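Local coordinates for protein 3-methyladenine DNA glycosylase (Helicobacter pylori, PDB 1PU6) that removes alkylated bases such as 3-methyladenine from DNA, acting as a helix-hairpin-helix glycosylase of base excision repair, at residues 83-87 with 88-92; 112-115 with 116-120; 207-210 with 211-215. All blocks are in the same frame, centred on the assembly; numbering follows the deposited sequence.

Contact 1: residues 83-87 with 88-92; sequences CVRPS and GFYNQ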
loop_
_atom_site.group_PDB
_atom_site.type_symbol
_atom_site.label_atom_id
_atom_site.label_comp_id
_atom_site.label_asym_id
_atom_site.label_seq_id
_atom_site.Cartn_x
_atom_site.Cartn_y
_atom_site.Cartn_z
ATOM N N CYS A 83 -5.101 -7.069 19.563
ATOM C CA CYS A 83 -4.759 -5.726 19.087
ATOM C C CYS A 83 -5.353 -5.378 17.733
ATOM O O CYS A 83 -5.712 -4.232 17.481
ATOM C CB CYS A 83 -3.237 -5.552 18.975
ATOM S SG CYS A 83 -2.473 -5.352 20.575
ATOM N N VAL A 84 -5.447 -6.361 16.840
ATOM C CA VAL A 84 -5.915 -6.054 15.481
ATOM C C VAL A 84 -7.436 -6.256 15.293
ATOM O O VAL A 84 -7.933 -6.214 14.184
ATOM C CB VAL A 84 -5.013 -6.724 14.369
ATOM C CG1 VAL A 84 -3.497 -6.306 14.572
ATOM C CG2 VAL A 84 -5.161 -8.298 14.334
ATOM N N ARG A 85 -8.161 -6.533 16.375
ATOM C CA ARG A 85 -9.604 -6.662 16.274
ATOM C C ARG A 85 -10.321 -5.574 15.445
ATOM O O ARG A 85 -11.259 -5.896 14.699
ATOM C CB ARG A 85 -10.200 -6.709 17.708
ATOM C CG ARG A 85 -10.833 -7.968 18.027
ATOM C CD ARG A 85 -11.586 -7.941 19.388
ATOM N NE ARG A 85 -13.058 -8.038 19.317
ATOM C CZ ARG A 85 -13.886 -7.859 20.402
ATOM N NH1 ARG A 85 -13.417 -7.539 21.623
ATOM N NH2 ARG A 85 -15.213 -7.992 20.276
ATOM N N PRO A 86 -9.964 -4.283 15.585
ATOM C CA PRO A 86 -10.701 -3.237 14.867
ATOM C C PRO A 86 -10.736 -3.341 13.340
ATOM O O PRO A 86 -11.757 -2.935 12.761
ATOM C CB PRO A 86 -10.003 -1.939 15.286
ATOM C CG PRO A 86 -9.344 -2.206 16.551
ATOM C CD PRO A 86 -8.963 -3.717 16.500
ATOM N N SER A 87 -9.707 -3.921 12.733
ATOM C CA SER A 87 -9.629 -4.058 11.276
ATOM C C SER A 87 -10.168 -5.394 10.750
ATOM O O SER A 87 -10.049 -5.688 9.549
ATOM C CB SER A 87 -8.194 -3.722 10.713
ATOM O OG SER A 87 -7.165 -4.380 11.437
ATOM N N GLY A 88 -10.810 -6.156 11.633
ATOM C CA GLY A 88 -11.585 -7.334 11.242
ATOM C C GLY A 88 -10.752 -8.538 10.859
ATOM O O GLY A 88 -9.512 -8.445 10.674
ATOM N N PHE A 89 -11.421 -9.690 10.687
ATOM C CA PHE A 89 -10.715 -10.889 10.254
ATOM C C PHE A 89 -9.449 -11.099 11.038
ATOM O O PHE A 89 -8.392 -11.405 10.449
ATOM C CB PHE A 89 -10.411 -10.836 8.746
ATOM C CG PHE A 89 -11.572 -10.379 7.943
ATOM C CD1 PHE A 89 -11.614 -9.067 7.419
ATOM C CD2 PHE A 89 -12.704 -11.198 7.813
ATOM C CE1 PHE A 89 -12.737 -8.636 6.722
ATOM C CE2 PHE A 89 -13.820 -10.762 7.100
ATOM C CZ PHE A 89 -13.843 -9.490 6.555
ATOM N N TYR A 90 -9.575 -10.952 12.357
ATOM C CA TYR A 90 -8.404 -10.722 13.204
ATOM C C TYR A 90 -7.616 -12.006 13.463
ATOM O O TYR A 90 -6.399 -11.936 13.590
ATOM C CB TYR A 90 -8.729 -9.928 14.484
ATOM C CG TYR A 90 -9.844 -10.561 15.297
ATOM C CD1 TYR A 90 -9.572 -11.593 16.185
ATOM C CD2 TYR A 90 -11.154 -10.090 15.173
ATOM C CE1 TYR A 90 -10.571 -12.182 16.937
ATOM C CE2 TYR A 90 -12.172 -10.679 15.917
ATOM C CZ TYR A 90 -11.865 -11.722 16.804
ATOM O OH TYR A 90 -12.873 -12.325 17.594
ATOM N N ASN A 91 -8.263 -13.165 13.460
ATOM C CA ASN A 91 -7.503 -14.416 13.546
ATOM C C ASN A 91 -6.689 -14.647 12.247
ATOM O O ASN A 91 -5.466 -14.976 12.303
ATOM C CB ASN A 91 -8.433 -15.628 13.857
ATOM C CG ASN A 91 -9.008 -15.544 15.248
ATOM O OD1 ASN A 91 -8.306 -15.784 16.238
ATOM N ND2 ASN A 91 -10.312 -15.200 15.353
ATOM N N GLN A 92 -7.316 -14.446 11.099
ATOM C CA GLN A 92 -6.560 -14.673 9.826
ATOM C C GLN A 92 -5.415 -13.643 9.720
ATOM O O GLN A 92 -4.285 -13.983 9.277
ATOM C CB GLN A 92 -7.449 -14.490 8.632
ATOM C CG GLN A 92 -8.398 -15.703 8.492
ATOM C CD GLN A 92 -9.483 -15.430 7.486
ATOM O OE1 GLN A 92 -9.332 -15.823 6.302
ATOM N NE2 GLN A 92 -10.595 -14.780 7.922
HETATM O O HOH W 1 -7.345 -6.967 11.667
#

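Contact 2: residues 112-115 with 116-120; sequences ENFK and QEVTR. Unlike the reference sequence in segment 116-120: Arg120 (reference Lys).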
loop_
_atom_site.group_PDB
_atom_site.type_symbol
_atom_site.label_atom_id
_atom_site.label_comp_id
_atom_site.label_asym_id
_atom_site.label_seq_id
_atom_site.Cartn_x
_atom_site.Cartn_y
_atom_site.Cartn_z
ATOM N N GLU A 112 15.833 -4.067 6.184
ATOM C CA GLU A 112 16.571 -3.251 5.214
ATOM C C GLU A 112 16.891 -4.045 3.940
ATOM O O GLU A 112 16.696 -3.544 2.830
ATOM C CB GLU A 112 17.900 -2.751 5.828
ATOM C CG GLU A 112 18.736 -1.894 4.874
ATOM C CD GLU A 112 19.776 -1.043 5.604
ATOM O OE1 GLU A 112 19.933 -1.214 6.842
ATOM O OE2 GLU A 112 20.451 -0.208 4.944
ATOM N N ASN A 113 17.393 -5.275 4.091
ATOM C CA ASN A 113 17.686 -6.080 2.909
ATOM C C ASN A 113 16.428 -6.484 2.174
ATOM O O ASN A 113 16.420 -6.507 0.924
ATOM C CB ASN A 113 18.514 -7.314 3.290
ATOM C CG ASN A 113 19.114 -8.015 2.088
ATOM O OD1 ASN A 113 19.804 -7.381 1.225
ATOM N ND2 ASN A 113 18.888 -9.335 2.010
ATOM N N PHE A 114 15.365 -6.775 2.925
ATOM C CA PHE A 114 14.062 -7.099 2.318
ATOM C C PHE A 114 13.636 -5.987 1.349
ATOM O O PHE A 114 13.174 -6.257 0.237
ATOM C CB PHE A 114 13.002 -7.278 3.463
ATOM C CG PHE A 114 11.547 -7.248 3.015
ATOM C CD1 PHE A 114 10.876 -8.411 2.564
ATOM C CD2 PHE A 114 10.799 -6.061 3.163
ATOM C CE1 PHE A 114 9.493 -8.367 2.211
ATOM C CE2 PHE A 114 9.434 -5.991 2.789
ATOM C CZ PHE A 114 8.773 -7.145 2.346
ATOM N N LYS A 115 13.749 -4.724 1.773
ATOM C CA LYS A 115 13.246 -3.651 0.943
ATOM C C LYS A 115 14.021 -3.616 -0.375
ATOM O O LYS A 115 13.462 -3.246 -1.378
ATOM C CB LYS A 115 13.381 -2.268 1.627
ATOM C CG LYS A 115 12.433 -2.038 2.786
ATOM C CD LYS A 115 12.514 -0.597 3.353
ATOM C CE LYS A 115 13.545 -0.465 4.390
ATOM N NZ LYS A 115 13.664 0.986 4.867
ATOM N N GLN A 116 15.302 -4.003 -0.356
ATOM C CA GLN A 116 16.099 -4.049 -1.573
ATOM C C GLN A 116 15.804 -5.241 -2.465
ATOM O O GLN A 116 15.760 -5.073 -3.691
ATOM C CB GLN A 116 17.589 -3.994 -1.240
ATOM C CG GLN A 116 18.539 -3.943 -2.424
ATOM C CD GLN A 116 20.013 -3.957 -1.986
ATOM O OE1 GLN A 116 20.470 -3.028 -1.306
ATOM N NE2 GLN A 116 20.749 -5.017 -2.356
ATOM N N GLU A 117 15.580 -6.431 -1.896
ATOM C CA GLU A 117 15.586 -7.671 -2.673
ATOM C C GLU A 117 14.241 -8.340 -2.899
ATOM O O GLU A 117 14.157 -9.265 -3.754
ATOM C CB GLU A 117 16.533 -8.685 -2.036
ATOM C CG GLU A 117 17.989 -8.208 -1.879
ATOM C CD GLU A 117 18.770 -8.153 -3.191
ATOM O OE1 GLU A 117 19.868 -7.544 -3.184
ATOM O OE2 GLU A 117 18.304 -8.750 -4.221
ATOM N N VAL A 118 13.200 -7.932 -2.148
ATOM C CA VAL A 118 11.902 -8.586 -2.282
ATOM C C VAL A 118 11.332 -8.471 -3.718
ATOM O O VAL A 118 11.558 -7.469 -4.414
ATOM C CB VAL A 118 10.893 -8.061 -1.217
ATOM C CG1 VAL A 118 10.540 -6.650 -1.468
ATOM C CG2 VAL A 118 9.659 -8.995 -1.119
ATOM N N THR A 119 10.636 -9.532 -4.144
ATOM C CA THR A 119 9.891 -9.525 -5.395
ATOM C C THR A 119 8.396 -9.705 -5.129
ATOM O O THR A 119 7.981 -10.250 -4.069
ATOM C CB THR A 119 10.310 -10.631 -6.348
ATOM O OG1 THR A 119 10.040 -11.907 -5.744
ATOM C CG2 THR A 119 11.778 -10.606 -6.614
ATOM N N ARG A 120 7.584 -9.259 -6.069
ATOM C CA ARG A 120 6.146 -9.452 -5.943
ATOM C C ARG A 120 5.781 -10.952 -5.741
ATOM O O ARG A 120 4.906 -11.275 -4.913
ATOM C CB ARG A 120 5.473 -8.915 -7.185
ATOM C CG ARG A 120 3.974 -8.913 -7.032
ATOM C CD ARG A 120 3.300 -8.899 -8.338
ATOM N NE ARG A 120 2.045 -8.143 -8.322
ATOM C CZ ARG A 120 1.033 -8.344 -9.151
ATOM N NH1 ARG A 120 1.048 -9.369 -10.044
ATOM N NH2 ARG A 120 -0.028 -7.501 -9.090
#

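Contact 3: residues 207-210 with 211-215; sequences VEFS and KQKLE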
loop_
_atom_site.group_PDB
_atom_site.type_symbol
_atom_site.label_atom_id
_atom_site.label_comp_id
_atom_site.label_asym_id
_atom_site.label_seq_id
_atom_site.Cartn_x
_atom_site.Cartn_y
_atom_site.Cartn_z
ATOM N N VAL A 207 -7.826 7.100 -4.693
ATOM C CA VAL A 207 -8.540 6.799 -3.443
ATOM C C VAL A 207 -9.223 8.031 -2.833
ATOM O O VAL A 207 -10.413 7.968 -2.418
ATOM C CB VAL A 207 -7.604 6.131 -2.413
ATOM C CG1 VAL A 207 -8.378 5.939 -1.055
ATOM C CG2 VAL A 207 -7.075 4.806 -3.025
ATOM N N GLU A 208 -8.521 9.166 -2.774
ATOM C CA GLU A 208 -9.128 10.377 -2.174
ATOM C C GLU A 208 -10.318 10.830 -2.967
ATOM O O GLU A 208 -11.380 11.146 -2.367
ATOM C CB GLU A 208 -8.111 11.504 -2.022
ATOM C CG GLU A 208 -6.982 11.137 -1.052
ATOM C CD GLU A 208 -7.422 10.933 0.408
ATOM O OE1 GLU A 208 -6.534 10.415 1.185
ATOM O OE2 GLU A 208 -8.596 11.282 0.801
ATOM N N PHE A 209 -10.189 10.800 -4.312
ATOM C CA PHE A 209 -11.317 11.139 -5.185
ATOM C C PHE A 209 -12.524 10.223 -4.894
ATOM O O PHE A 209 -13.670 10.712 -4.750
ATOM C CB PHE A 209 -10.851 11.105 -6.655
ATOM C CG PHE A 209 -11.922 11.406 -7.625
ATOM C CD1 PHE A 209 -12.871 10.431 -8.007
ATOM C CD2 PHE A 209 -11.977 12.672 -8.186
ATOM C CE1 PHE A 209 -13.873 10.750 -8.910
ATOM C CE2 PHE A 209 -12.953 13.004 -9.103
ATOM C CZ PHE A 209 -13.912 12.039 -9.472
ATOM N N SER A 210 -12.266 8.923 -4.749
ATOM C CA SER A 210 -13.359 7.949 -4.562
ATOM C C SER A 210 -14.047 8.026 -3.190
ATOM O O SER A 210 -15.295 7.878 -3.088
ATOM C CB SER A 210 -12.821 6.548 -4.845
ATOM O OG SER A 210 -12.266 6.514 -6.143
ATOM N N LYS A 211 -13.277 8.269 -2.129
ATOM C CA LYS A 211 -13.856 8.368 -0.759
ATOM C C LYS A 211 -14.742 9.563 -0.618
ATOM O O LYS A 211 -15.782 9.506 0.081
ATOM C CB LYS A 211 -12.772 8.485 0.313
ATOM C CG LYS A 211 -12.048 7.213 0.493
ATOM C CD LYS A 211 -11.129 7.272 1.676
ATOM C CE LYS A 211 -10.861 5.872 2.183
ATOM N NZ LYS A 211 -9.798 5.935 3.230
ATOM N N GLN A 212 -14.337 10.663 -1.234
ATOM C CA GLN A 212 -15.168 11.873 -1.231
ATOM C C GLN A 212 -16.444 11.702 -2.040
ATOM O O GLN A 212 -17.524 12.185 -1.647
ATOM C CB GLN A 212 -14.384 13.047 -1.797
ATOM C CG GLN A 212 -13.359 13.552 -0.816
ATOM C CD GLN A 212 -12.459 14.623 -1.398
ATOM O OE1 GLN A 212 -11.233 14.580 -1.209
ATOM N NE2 GLN A 212 -13.053 15.583 -2.107
ATOM N N LYS A 213 -16.330 11.053 -3.198
ATOM C CA LYS A 213 -17.516 10.784 -4.002
ATOM C C LYS A 213 -18.571 10.087 -3.114
ATOM O O LYS A 213 -19.756 10.407 -3.191
ATOM C CB LYS A 213 -17.168 9.950 -5.234
ATOM C CG LYS A 213 -18.131 10.159 -6.415
ATOM C CD LYS A 213 -17.474 10.855 -7.610
ATOM C CE LYS A 213 -18.418 10.935 -8.850
ATOM N NZ LYS A 213 -17.826 10.286 -10.108
ATOM N N LEU A 214 -18.128 9.168 -2.254
ATOM C CA LEU A 214 -19.064 8.410 -1.386
ATOM C C LEU A 214 -19.659 9.217 -0.210
ATOM O O LEU A 214 -20.888 9.195 -0.006
ATOM C CB LEU A 214 -18.433 7.084 -0.918
ATOM C CG LEU A 214 -18.546 5.838 -1.841
ATOM C CD1 LEU A 214 -19.240 6.074 -3.224
ATOM C CD2 LEU A 214 -17.191 5.150 -2.028
ATOM N N GLU A 215 -18.813 9.935 0.534
ATOM C CA GLU A 215 -19.257 10.788 1.653
ATOM C C GLU A 215 -20.200 11.938 1.218
ATOM O O GLU A 215 -21.151 12.304 1.945
ATOM C CB GLU A 215 -18.047 11.337 2.426
ATOM C CG GLU A 215 -18.407 11.952 3.777
#

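Contact 1: residues 83-87 with 88-92
The aliphatic stem of Arg85 lies over one face of the Tyr90 ring: CG of Arg85 stands 3.7 Å from the ring centroid of Tyr90, 18° from the normal, a clear CH-pi contact shifted toward the CD2-CE2 rim. The two side chains run side by side and point the same way. Tyr90 reaches this place with CG in the crowded position between its backbone N and carbonyl carbon (chi1 54°). At the root of the same side chain, Val84 CG2 lies 3.9 Å from Tyr90 CB.

Backbone bonds make the turn itself. Ser87 N donates to Val84 O, and Gly88 N donates to Arg85 O over 3.1 Å, as fits a tight 3-10 turn. Gly88 then leaves the turn with positive phi.

One water joins three polar groups of the turn. It gives a hydrogen to Val84 O at 2.7 Å and another to Gly88 O at 2.8 Å, while Ser87 OG donates to it at 2.6 Å. Ser87 OG also bonds to Ser51 OG on helix 45-57, and Ser87 packs on Leu39.

The link between helices 77-83 and 90-108 is thus closed in two ways: by a CH-pi and methyl contact involving the exposed Arg85, and by one water bridging three oxygens, with the buried Ser87 hydroxyl bonded to the neighbouring helix as well.

Contact 2: residues 112-115 with 116-120
Val118 packs back against Phe114, one turn earlier, at the end of helix 111-117. Its CB sits over the face of the Phe114 ring, 4.1 Å from the centroid and 26° off the normal, a CH-pi contact; CG1 of Val118 lies above the middle of the same ring, and CG2 stands over the CE1 corner of that face, 3.4 Å from Phe114 CE1. The first torsion of Phe114 (chi1 164°) swings the ring out from the side of the helix, and Val118, where the chain leaves the helix, lies over its face. The backbone reinforces the pair: Val118 N donates to Phe114 O at 2.9 Å, and CG1 of Val118 rests 3.2 Å from that same oxygen. Both side chains are buried, Phe114 among Trp122, Leu123 and Ile137, Val118 against Leu123 and Leu138.

Gln116 belongs to the outer side. Its CB lies 3.5 Å from Asn113 O, while the extended chain carries the amide away from the backbone. There NE2 of Gln116 donates to OE1 of the next residue, Glu117, at 2.8 Å, meeting the carboxylate on its anti side and 32° out of its plane. Glu117 bends at chi2, and its CG comes 3.7 Å from Asn113 OD1; the Asn113 amide is held elsewhere, ND2 donating to Phe108 O.

Asn113 O accepts Glu117 N at 2.9 Å, and Gln116 N weakly, so this carbonyl is shared between two amides in the last turn, before Val118 departs from helical geometry. The chemistry is therefore split: a buried apolar pair faces helices 120-124 and 131-141, whereas the amide-carboxylate bond joins the exposed Gln116 and Glu117.

Contact 3: residues 207-210 with 211-215
Val207 and Lys211 run side by side on the packed face of this helix. CG1 of Val207 lies 4.1 Å from both CD and CE of Lys211, whose chain stays extended beyond CG and lays its methylenes along the valine before the amine reaches a salt bridge with Glu46. CG of Lys211 also rests 3.4 Å from Val207 O, the oxygen that accepts Lys211 N at 2.9 Å. Tyr152 of helix 151-159 packs on Val207, Ser210 and Lys211 together. The buried Ser210 hydroxyl is satisfied by Ile206 O; its CB-OG bond has OG beside the backbone N (chi1 -56°), which turns the hydroxyl back along the helix. Glu208 is tied by OE1 to Trp24 NE1.

Phe209 stands at the border. It packs on Leu16 and meets Phe156 edge-to-face, while its CE1 lies 3.8 Å from CD of Lys213, brought there obliquely by the bend at chi2 (112°). Beyond it Gln212, Lys213 and Leu214 are loose in the sense of being exposed. Gln212 CG passes 3.5 Å from Glu208 O, and Leu214 brings CD2 to 3.5 Å from Ser210 O.

The amides of Lys211, Gln212, Lys213 and Leu214 each bond to the carbonyl four residues back. This is a regular alpha helix, the last in the chain, packed on the all-helical glycosylase fold by its first turn and exposed in its last.

All three contacts are local and none touches another; contacts 2 and 3 lie on opposite sides of the chain's centre, their own centres about 32 Å apart. Contacts 1 and 2 both belong to the HhH-GPD region: contact 1 is the turn entering helix 90-108, contact 2 is on the next helix, 111-117. Each contact has two buried residues and three exposed ones. Contact 1 joins a bound water at a buried serine to an exposed CH-pi contact; contact 2 sets an apolar pair into the interior where a helix stops; contact 3 follows a regular helix, where Glu208 and Lys211 are tied to Trp24 and Glu46 while Gln212 and Lys213 are exposed.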